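Local structure of Ca(2+)/H(+) antiporter ChaA (Bacillus subtilis subsp. subtilis, 4KJR) at residues A[114-119]-A[326-331]; A[106-111]-A[331-336]; A[72-77]-A[216-221]. The protein exports calcium ions from the cell in exchange for external protons, working as a homotrimer in the cell membrane, and does not transport sodium or potassium. The protein carries 2 engineered substitutions. All blocks are in the same frame, centred on the assembly; numbering follows the deposited sequence.

Interaction 1 of 3, residues A[114-119]-A[326-331]; sequences KYARQE and DGDSNW. Engineered in segment 114-119: A116 (natural residue Lys).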
loop_
_atom_site.group_PDB
_atom_site.type_symbol
_atom_site.label_atom_id
_atom_site.label_comp_id
_atom_site.label_asym_id
_atom_site.label_seq_id
_atom_site.Cartn_x
_atom_site.Cartn_y
_atom_site.Cartn_z
ATOM N N LYS A 114 2.079 -26.407 -18.439
ATOM C CA LYS A 114 3.151 -25.819 -19.241
ATOM C C LYS A 114 2.907 -24.317 -19.329
ATOM O O LYS A 114 1.771 -23.888 -19.552
ATOM C CB LYS A 114 3.194 -26.431 -20.647
ATOM C CG LYS A 114 3.804 -27.824 -20.709
ATOM C CD LYS A 114 4.069 -28.263 -22.139
ATOM C CE LYS A 114 4.709 -29.640 -22.171
ATOM N NZ LYS A 114 5.208 -29.993 -23.529
ATOM N N TYR A 115 3.969 -23.530 -19.153
ATOM C CA TYR A 115 3.877 -22.063 -19.124
ATOM C C TYR A 115 3.584 -21.496 -20.514
ATOM O O TYR A 115 4.079 -22.019 -21.517
ATOM C CB TYR A 115 5.164 -21.449 -18.560
ATOM C CG TYR A 115 5.968 -22.367 -17.653
ATOM C CD1 TYR A 115 5.353 -23.099 -16.634
ATOM C CD2 TYR A 115 7.351 -22.492 -17.807
ATOM C CE1 TYR A 115 6.089 -23.936 -15.807
ATOM C CE2 TYR A 115 8.096 -23.323 -16.981
ATOM C CZ TYR A 115 7.461 -24.040 -15.984
ATOM O OH TYR A 115 8.198 -24.865 -15.162
ATOM N N ALA A 116 2.791 -20.426 -20.570
ATOM C CA ALA A 116 2.233 -19.949 -21.842
ATOM C C ALA A 116 2.673 -18.540 -22.261
ATOM O O ALA A 116 1.868 -17.604 -22.269
ATOM C CB ALA A 116 0.711 -20.054 -21.817
ATOM N N ARG A 117 3.943 -18.414 -22.648
ATOM C CA ARG A 117 4.535 -17.138 -23.088
ATOM C C ARG A 117 4.439 -16.047 -22.008
ATOM O O ARG A 117 4.668 -16.320 -20.829
ATOM C CB ARG A 117 3.932 -16.650 -24.419
ATOM C CG ARG A 117 3.798 -17.696 -25.524
ATOM C CD ARG A 117 2.398 -18.301 -25.590
ATOM N NE ARG A 117 1.343 -17.321 -25.319
ATOM C CZ ARG A 117 0.073 -17.439 -25.703
ATOM N NH1 ARG A 117 -0.329 -18.493 -26.402
ATOM N NH2 ARG A 117 -0.799 -16.485 -25.398
ATOM N N GLN A 118 4.125 -14.817 -22.422
ATOM C CA GLN A 118 3.946 -13.684 -21.504
ATOM C C GLN A 118 2.787 -12.781 -21.948
ATOM O O GLN A 118 2.942 -11.952 -22.849
ATOM C CB GLN A 118 5.235 -12.858 -21.375
ATOM C CG GLN A 118 6.409 -13.564 -20.710
ATOM C CD GLN A 118 7.387 -14.168 -21.705
ATOM O OE1 GLN A 118 7.007 -14.933 -22.593
ATOM N NE2 GLN A 118 8.660 -13.826 -21.555
ATOM N N GLU A 119 1.634 -12.950 -21.299
ATOM C CA GLU A 119 0.400 -12.222 -21.627
ATOM C C GLU A 119 -0.446 -12.013 -20.355
ATOM O O GLU A 119 -0.183 -12.656 -19.345
ATOM C CB GLU A 119 -0.396 -12.995 -22.690
ATOM C CG GLU A 119 -0.454 -12.343 -24.069
ATOM C CD GLU A 119 0.833 -12.454 -24.863
ATOM O OE1 GLU A 119 1.416 -13.556 -24.928
ATOM O OE2 GLU A 119 1.255 -11.430 -25.437
ATOM N N ASP A 326 3.499 -8.869 -15.627
ATOM C CA ASP A 326 3.929 -9.462 -16.892
ATOM C C ASP A 326 3.152 -10.734 -17.218
ATOM O O ASP A 326 2.704 -10.927 -18.354
ATOM C CB ASP A 326 5.426 -9.784 -16.858
ATOM C CG ASP A 326 6.300 -8.561 -16.604
ATOM O OD1 ASP A 326 7.247 -8.339 -17.391
ATOM O OD2 ASP A 326 6.057 -7.832 -15.619
ATOM N N GLY A 327 3.000 -11.599 -16.215
ATOM C CA GLY A 327 2.412 -12.918 -16.411
ATOM C C GLY A 327 3.338 -13.790 -17.244
ATOM O O GLY A 327 4.560 -13.688 -17.118
ATOM N N ASP A 328 2.778 -14.663 -18.085
ATOM C CA ASP A 328 1.336 -14.922 -18.167
ATOM C C ASP A 328 0.861 -15.659 -16.912
ATOM O O ASP A 328 -0.163 -15.303 -16.324
ATOM C CB ASP A 328 1.011 -15.735 -19.431
ATOM C CG ASP A 328 -0.472 -15.706 -19.805
ATOM O OD1 ASP A 328 -1.273 -15.015 -19.139
ATOM O OD2 ASP A 328 -0.840 -16.381 -20.788
ATOM N N SER A 329 1.625 -16.680 -16.522
ATOM C CA SER A 329 1.453 -17.416 -15.266
ATOM C C SER A 329 2.602 -18.389 -15.075
ATOM O O SER A 329 3.322 -18.713 -16.020
ATOM C CB SER A 329 0.128 -18.183 -15.231
ATOM O OG SER A 329 -0.860 -17.449 -14.532
ATOM N N ASN A 330 2.767 -18.851 -13.844
ATOM C CA ASN A 330 3.772 -19.845 -13.515
ATOM C C ASN A 330 3.119 -21.010 -12.780
ATOM O O ASN A 330 2.000 -20.888 -12.287
ATOM C CB ASN A 330 4.878 -19.213 -12.664
ATOM C CG ASN A 330 6.247 -19.804 -12.949
ATOM O OD1 ASN A 330 6.486 -20.374 -14.013
ATOM N ND2 ASN A 330 7.162 -19.658 -11.999
ATOM N N TRP A 331 3.814 -22.143 -12.714
ATOM C CA TRP A 331 3.305 -23.320 -12.002
ATOM C C TRP A 331 2.965 -22.993 -10.572
ATOM O O TRP A 331 2.010 -23.540 -10.015
ATOM C CB TRP A 331 4.303 -24.478 -12.077
ATOM C CG TRP A 331 5.501 -24.332 -11.162
ATOM C CD1 TRP A 331 6.665 -23.594 -11.386
ATOM C CD2 TRP A 331 5.684 -24.936 -9.833
ATOM N NE1 TRP A 331 7.527 -23.699 -10.322
ATOM C CE2 TRP A 331 7.001 -24.488 -9.356
ATOM C CE3 TRP A 331 4.919 -25.769 -9.020
ATOM C CZ2 TRP A 331 7.506 -24.874 -8.122
ATOM C CZ3 TRP A 331 5.440 -26.149 -7.776
ATOM C CH2 TRP A 331 6.702 -25.713 -7.342
#
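D328 meets the loop 114-119 with its carboxylate. Its CB points at that loop, and CG lies anti to the backbone N (chi1 -163°), beside the carbonyl carbon. This turn carries the carboxylate in among the backbone oxygens and the CB atoms of A116 and E119. D328 OD2 lies 3.3 Å from A116 O, two acceptors with no bond between them. It also faces E119 CB. A116 is an engineered residue. The peptide bond before D328 is cis. S329 OG donates a hydrogen bond of 2.9 Å to D328 O, in the carbonyl plane and on a lone pair.

The other end of the contact belongs to Y115. Its ring receives N330 OD1 over the centre of one face, 3.9 Å above the plane. The ring and the amide plane of N330 are 64° apart. Y115 CE1 also approaches W331 CB, at 4.2 Å, and the Y115 and W331 side chains run side by side in the same direction. The W331 ring meets F176 of a second subunit.

The two segments run nearly antiparallel but form no strand pair. The arrangement is a surface loop-loop contact of a helical membrane antiporter, joining the loops after helices 85-110 and 307-324.

Interaction 2 of 3, residues A[106-111]-A[331-336]; sequences LSFFVG and WFEGAT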
loop_
_atom_site.group_PDB
_atom_site.type_symbol
_atom_site.label_atom_id
_atom_site.label_comp_id
_atom_site.label_asym_id
_atom_site.label_seq_id
_atom_site.Cartn_x
_atom_site.Cartn_y
_atom_site.Cartn_z
ATOM N N LEU A 106 -6.505 -20.756 -8.130
ATOM C CA LEU A 106 -6.817 -22.109 -8.579
ATOM C C LEU A 106 -6.653 -22.215 -10.089
ATOM O O LEU A 106 -6.106 -23.197 -10.587
ATOM C CB LEU A 106 -8.232 -22.511 -8.152
ATOM C CG LEU A 106 -8.512 -23.938 -7.660
ATOM C CD1 LEU A 106 -7.379 -24.502 -6.811
ATOM C CD2 LEU A 106 -9.807 -23.935 -6.862
ATOM N N SER A 107 -7.114 -21.200 -10.816
ATOM C CA SER A 107 -6.929 -21.146 -12.264
ATOM C C SER A 107 -5.453 -21.181 -12.645
ATOM O O SER A 107 -5.034 -22.072 -13.378
ATOM C CB SER A 107 -7.592 -19.907 -12.856
ATOM O OG SER A 107 -8.995 -19.988 -12.741
ATOM N N PHE A 108 -4.673 -20.224 -12.139
ATOM C CA PHE A 108 -3.237 -20.133 -12.434
ATOM C C PHE A 108 -2.516 -21.440 -12.114
ATOM O O PHE A 108 -1.701 -21.912 -12.902
ATOM C CB PHE A 108 -2.579 -19.004 -11.630
ATOM C CG PHE A 108 -2.982 -17.614 -12.050
ATOM C CD1 PHE A 108 -2.188 -16.527 -11.694
ATOM C CD2 PHE A 108 -4.139 -17.378 -12.791
ATOM C CE1 PHE A 108 -2.543 -15.237 -12.058
ATOM C CE2 PHE A 108 -4.495 -16.090 -13.160
ATOM C CZ PHE A 108 -3.695 -15.020 -12.794
ATOM N N PHE A 109 -2.827 -22.018 -10.956
ATOM C CA PHE A 109 -2.130 -23.202 -10.476
ATOM C C PHE A 109 -2.462 -24.465 -11.262
ATOM O O PHE A 109 -1.556 -25.193 -11.671
ATOM C CB PHE A 109 -2.395 -23.433 -8.988
ATOM C CG PHE A 109 -1.639 -24.600 -8.417
ATOM C CD1 PHE A 109 -0.273 -24.502 -8.175
ATOM C CD2 PHE A 109 -2.290 -25.797 -8.125
ATOM C CE1 PHE A 109 0.432 -25.574 -7.654
ATOM C CE2 PHE A 109 -1.592 -26.873 -7.599
ATOM C CZ PHE A 109 -0.229 -26.761 -7.363
ATOM N N VAL A 110 -3.755 -24.722 -11.459
ATOM C CA VAL A 110 -4.218 -25.943 -12.114
ATOM C C VAL A 110 -3.670 -26.000 -13.541
ATOM O O VAL A 110 -3.079 -27.003 -13.940
ATOM C CB VAL A 110 -5.763 -26.069 -12.072
ATOM C CG1 VAL A 110 -6.379 -26.035 -13.465
ATOM C CG2 VAL A 110 -6.173 -27.327 -11.323
ATOM N N GLY A 111 -3.836 -24.903 -14.282
ATOM C CA GLY A 111 -3.303 -24.789 -15.635
ATOM C C GLY A 111 -1.846 -24.377 -15.650
ATOM O O GLY A 111 -1.434 -23.556 -16.472
ATOM N N TRP A 331 3.814 -22.143 -12.714
ATOM C CA TRP A 331 3.305 -23.320 -12.002
ATOM C C TRP A 331 2.965 -22.993 -10.572
ATOM O O TRP A 331 2.010 -23.540 -10.015
ATOM C CB TRP A 331 4.303 -24.478 -12.077
ATOM C CG TRP A 331 5.501 -24.332 -11.162
ATOM C CD1 TRP A 331 6.665 -23.594 -11.386
ATOM C CD2 TRP A 331 5.684 -24.936 -9.833
ATOM N NE1 TRP A 331 7.527 -23.699 -10.322
ATOM C CE2 TRP A 331 7.001 -24.488 -9.356
ATOM C CE3 TRP A 331 4.919 -25.769 -9.020
ATOM C CZ2 TRP A 331 7.506 -24.874 -8.122
ATOM C CZ3 TRP A 331 5.440 -26.149 -7.776
ATOM C CH2 TRP A 331 6.702 -25.713 -7.342
ATOM N N PHE A 332 3.743 -22.088 -9.975
ATOM C CA PHE A 332 3.537 -21.686 -8.589
ATOM C C PHE A 332 3.104 -20.223 -8.463
ATOM O O PHE A 332 3.074 -19.664 -7.367
ATOM C CB PHE A 332 4.779 -21.998 -7.741
ATOM C CG PHE A 332 5.770 -20.873 -7.657
ATOM C CD1 PHE A 332 6.087 -20.311 -6.424
ATOM C CD2 PHE A 332 6.389 -20.377 -8.798
ATOM C CE1 PHE A 332 7.001 -19.275 -6.329
ATOM C CE2 PHE A 332 7.302 -19.338 -8.710
ATOM C CZ PHE A 332 7.610 -18.787 -7.474
ATOM N N GLU A 333 2.758 -19.612 -9.595
ATOM C CA GLU A 333 2.079 -18.323 -9.597
ATOM C C GLU A 333 0.815 -18.467 -8.765
ATOM O O GLU A 333 0.447 -17.566 -8.011
ATOM C CB GLU A 333 1.696 -17.935 -11.022
ATOM C CG GLU A 333 1.820 -16.456 -11.347
ATOM C CD GLU A 333 3.235 -16.057 -11.722
ATOM O OE1 GLU A 333 4.098 -16.012 -10.821
ATOM O OE2 GLU A 333 3.482 -15.782 -12.913
ATOM N N GLY A 334 0.163 -19.618 -8.911
ATOM C CA GLY A 334 -1.046 -19.939 -8.172
ATOM C C GLY A 334 -0.748 -20.384 -6.760
ATOM O O GLY A 334 -1.453 -19.997 -5.820
ATOM N N ALA A 335 0.296 -21.200 -6.611
ATOM C CA ALA A 335 0.686 -21.736 -5.305
ATOM C C ALA A 335 0.927 -20.617 -4.302
ATOM O O ALA A 335 0.463 -20.687 -3.160
ATOM C CB ALA A 335 1.918 -22.621 -5.425
ATOM N N THR A 336 1.639 -19.584 -4.746
ATOM C CA THR A 336 1.863 -18.394 -3.940
ATOM C C THR A 336 0.510 -17.839 -3.510
ATOM O O THR A 336 0.270 -17.620 -2.323
ATOM C CB THR A 336 2.643 -17.315 -4.715
ATOM O OG1 THR A 336 3.228 -17.885 -5.890
ATOM C CG2 THR A 336 3.742 -16.737 -3.852
#
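F109 and F108 reach from the end of helix 85-110 to the start of helix 333-350, and the two helices come close at G334. The CA atoms of F109 and G334 are 4.1 Å apart. G334 has no side chain, and the phenylalanine CB atoms pack directly on its backbone.

F109 can be followed outward. F109 CB rests on G334 CA at 3.8 Å. CG lies anti to the backbone N (chi1 -177°), which sends the ring along the first turn of the other helix. F109 CG is 4.1 Å from W331 O. F109 CD1 is 3.1 Å from W331 O and is also near A335 N. F109 CE1 lies 3.5 Å from W331 O and also meets the A335 methyl. The oxygen and the amide nitrogen both meet this ring obliquely.

F108 works on the neighbouring side of G334. Its CB packs on G334 CA, and F108 CD1 meets E333 CG at 4.0 Å. The E333 chain bends at chi2, and its carboxylate plane stands 69° from the F108 ring. I323 of helix 307-324 touches both F108 and E333. A335 packs on L169 of a second subunit.

The contact is made largely of ring carbons, methyl and methylene groups and glycine backbone. It therefore rests on van der Waals packing, and no polar bond between the two segments is found.

Interaction 3 of 3, residues A[72-77]-A[216-221]; sequences ELIISM and VVAYIS. Engineered in segment 72-77: M77 (natural residue Leu).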
loop_
_atom_site.group_PDB
_atom_site.type_symbol
_atom_site.label_atom_id
_atom_site.label_comp_id
_atom_site.label_asym_id
_atom_site.label_seq_id
_atom_site.Cartn_x
_atom_site.Cartn_y
_atom_site.Cartn_z
ATOM N N GLU A 72 -24.707 -14.327 -4.155
ATOM C CA GLU A 72 -24.101 -13.414 -3.190
ATOM C C GLU A 72 -25.115 -12.346 -2.815
ATOM O O GLU A 72 -25.387 -12.124 -1.639
ATOM C CB GLU A 72 -22.827 -12.767 -3.755
ATOM C CG GLU A 72 -22.238 -11.645 -2.899
ATOM C CD GLU A 72 -21.856 -12.088 -1.498
ATOM O OE1 GLU A 72 -22.048 -11.292 -0.550
ATOM O OE2 GLU A 72 -21.370 -13.230 -1.336
ATOM N N LEU A 73 -25.677 -11.710 -3.838
ATOM C CA LEU A 73 -26.698 -10.680 -3.681
ATOM C C LEU A 73 -27.898 -11.179 -2.879
ATOM O O LEU A 73 -28.492 -10.412 -2.117
ATOM C CB LEU A 73 -27.173 -10.208 -5.053
ATOM C CG LEU A 73 -27.232 -8.715 -5.366
ATOM C CD1 LEU A 73 -27.847 -8.522 -6.743
ATOM C CD2 LEU A 73 -28.009 -7.934 -4.318
ATOM N N ILE A 74 -28.234 -12.462 -3.037
ATOM C CA ILE A 74 -29.460 -13.020 -2.457
ATOM C C ILE A 74 -29.308 -13.500 -1.010
ATOM O O ILE A 74 -30.156 -13.187 -0.166
ATOM C CB ILE A 74 -30.096 -14.107 -3.375
ATOM C CG1 ILE A 74 -31.622 -13.921 -3.485
ATOM C CG2 ILE A 74 -29.665 -15.523 -2.980
ATOM C CD1 ILE A 74 -32.431 -14.395 -2.292
ATOM N N ILE A 75 -28.239 -14.247 -0.719
ATOM C CA ILE A 75 -28.002 -14.728 0.646
ATOM C C ILE A 75 -27.819 -13.526 1.574
ATOM O O ILE A 75 -28.020 -13.621 2.784
ATOM C CB ILE A 75 -26.792 -15.688 0.739
ATOM C CG1 ILE A 75 -26.985 -16.884 -0.196
ATOM C CG2 ILE A 75 -26.597 -16.196 2.164
ATOM C CD1 ILE A 75 -25.750 -17.739 -0.381
ATOM N N SER A 76 -27.471 -12.388 0.979
ATOM C CA SER A 76 -27.184 -11.179 1.729
ATOM C C SER A 76 -28.400 -10.278 1.869
ATOM O O SER A 76 -28.394 -9.353 2.682
ATOM C CB SER A 76 -26.049 -10.417 1.057
ATOM O OG SER A 76 -25.003 -11.301 0.703
HETATM N N MSE A 77 -29.433 -10.547 1.073
HETATM C CA MSE A 77 -30.676 -9.775 1.129
HETATM C C MSE A 77 -31.419 -10.112 2.384
HETATM O O MSE A 77 -31.780 -9.229 3.158
HETATM C CB MSE A 77 -31.590 -10.095 -0.050
HETATM C CG MSE A 77 -31.101 -9.472 -1.349
HETATM SE SE MSE A 77 -31.210 -7.504 -1.270
HETATM C CE MSE A 77 -31.639 -7.236 -3.176
ATOM N N VAL A 216 -34.904 -21.914 -5.630
ATOM C CA VAL A 216 -34.347 -22.921 -4.723
ATOM C C VAL A 216 -33.270 -22.288 -3.829
ATOM O O VAL A 216 -33.283 -22.472 -2.607
ATOM C CB VAL A 216 -33.792 -24.142 -5.502
ATOM C CG1 VAL A 216 -33.176 -25.172 -4.563
ATOM C CG2 VAL A 216 -34.886 -24.783 -6.345
ATOM N N VAL A 217 -32.358 -21.531 -4.445
ATOM C CA VAL A 217 -31.321 -20.788 -3.723
ATOM C C VAL A 217 -31.951 -19.804 -2.739
ATOM O O VAL A 217 -31.527 -19.717 -1.587
ATOM C CB VAL A 217 -30.371 -20.052 -4.694
ATOM C CG1 VAL A 217 -29.396 -19.158 -3.944
ATOM C CG2 VAL A 217 -29.604 -21.052 -5.544
ATOM N N ALA A 218 -32.976 -19.088 -3.197
ATOM C CA ALA A 218 -33.728 -18.150 -2.357
ATOM C C ALA A 218 -34.488 -18.830 -1.215
ATOM O O ALA A 218 -34.651 -18.244 -0.147
ATOM C CB ALA A 218 -34.684 -17.325 -3.205
ATOM N N TYR A 219 -34.962 -20.053 -1.448
ATOM C CA TYR A 219 -35.664 -20.811 -0.411
ATOM C C TYR A 219 -34.709 -21.448 0.598
ATOM O O TYR A 219 -35.003 -21.493 1.795
ATOM C CB TYR A 219 -36.593 -21.860 -1.030
ATOM C CG TYR A 219 -38.049 -21.444 -1.050
ATOM C CD1 TYR A 219 -38.890 -21.746 0.022
ATOM C CD2 TYR A 219 -38.586 -20.745 -2.134
ATOM C CE1 TYR A 219 -40.224 -21.368 0.016
ATOM C CE2 TYR A 219 -39.920 -20.361 -2.148
ATOM C CZ TYR A 219 -40.734 -20.674 -1.070
ATOM O OH TYR A 219 -42.059 -20.300 -1.068
ATOM N N ILE A 220 -33.571 -21.938 0.107
ATOM C CA ILE A 220 -32.512 -22.462 0.971
ATOM C C ILE A 220 -31.878 -21.318 1.776
ATOM O O ILE A 220 -31.457 -21.505 2.931
ATOM C CB ILE A 220 -31.455 -23.245 0.158
ATOM C CG1 ILE A 220 -32.044 -24.577 -0.323
ATOM C CG2 ILE A 220 -30.202 -23.498 0.987
ATOM C CD1 ILE A 220 -31.165 -25.363 -1.273
ATOM N N SER A 221 -31.836 -20.134 1.161
ATOM C CA SER A 221 -31.373 -18.916 1.827
ATOM C C SER A 221 -32.120 -18.670 3.141
ATOM O O SER A 221 -31.497 -18.672 4.201
ATOM C CB SER A 221 -31.478 -17.701 0.900
ATOM O OG SER A 221 -30.432 -17.694 -0.060
#
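I74 and I75 make the contact from helix 70-81, meeting V217, A218 and S221 of helix 204-234. I74 is the first residue of 72-77 to touch the other helix, and it points at it. Its two branches take different partners. I74 CG2 touches V217 CG1 at 3.8 Å and S221 OG at 3.7 Å. I74 CD1 reaches A218 CB, also at 3.8 Å. The I74 and V217 side chains meet at a slant.

I75 follows. I75 CG1 lies beside the backbone N (chi1 -57°) and packs 3.5 Å from S221 OG. The hydroxyl thus sits against carbon atoms of both isoleucines. Its hydrogen-bonding partner is in its own helix: S221 OG donates to V217 O at 2.8 Å, from above the carbonyl plane. S221 N reaches the same oxygen from the opposite face, so V217 O is gripped by two donors. This keeps the buried hydroxyl satisfied within the helix.

The short helical segments run in roughly the same direction, crossing at -31° with 9.4 Å between axes. Other helices pack beside the pair. L40 of helix 26-53 packs against V217, while F78, further along helix 70-81, touches S221. Elsewhere on helix 70-81, E72 meets helix 85-110 and L73 meets helix 269-296.

Interactions 1 and 2 are neighbours, with centres 10 Å apart. They share W331, and S329 OG of the first packs 3.3 Å from F108 CD1 of the second. Both also touch a second subunit. Interaction 1 is a surface contact of two loops, rich in carboxylate and backbone oxygens. Interaction 2 is partly buried and joins the helices beside those loops through aromatic rings and glycine. Interaction 3 lies on the opposite side of the chain's centre, about 17 Å from interaction 2 between nearest atoms. It is buried and mainly aliphatic, and no other chain touches it. All three bring together the two sodium/calcium exchanger family regions.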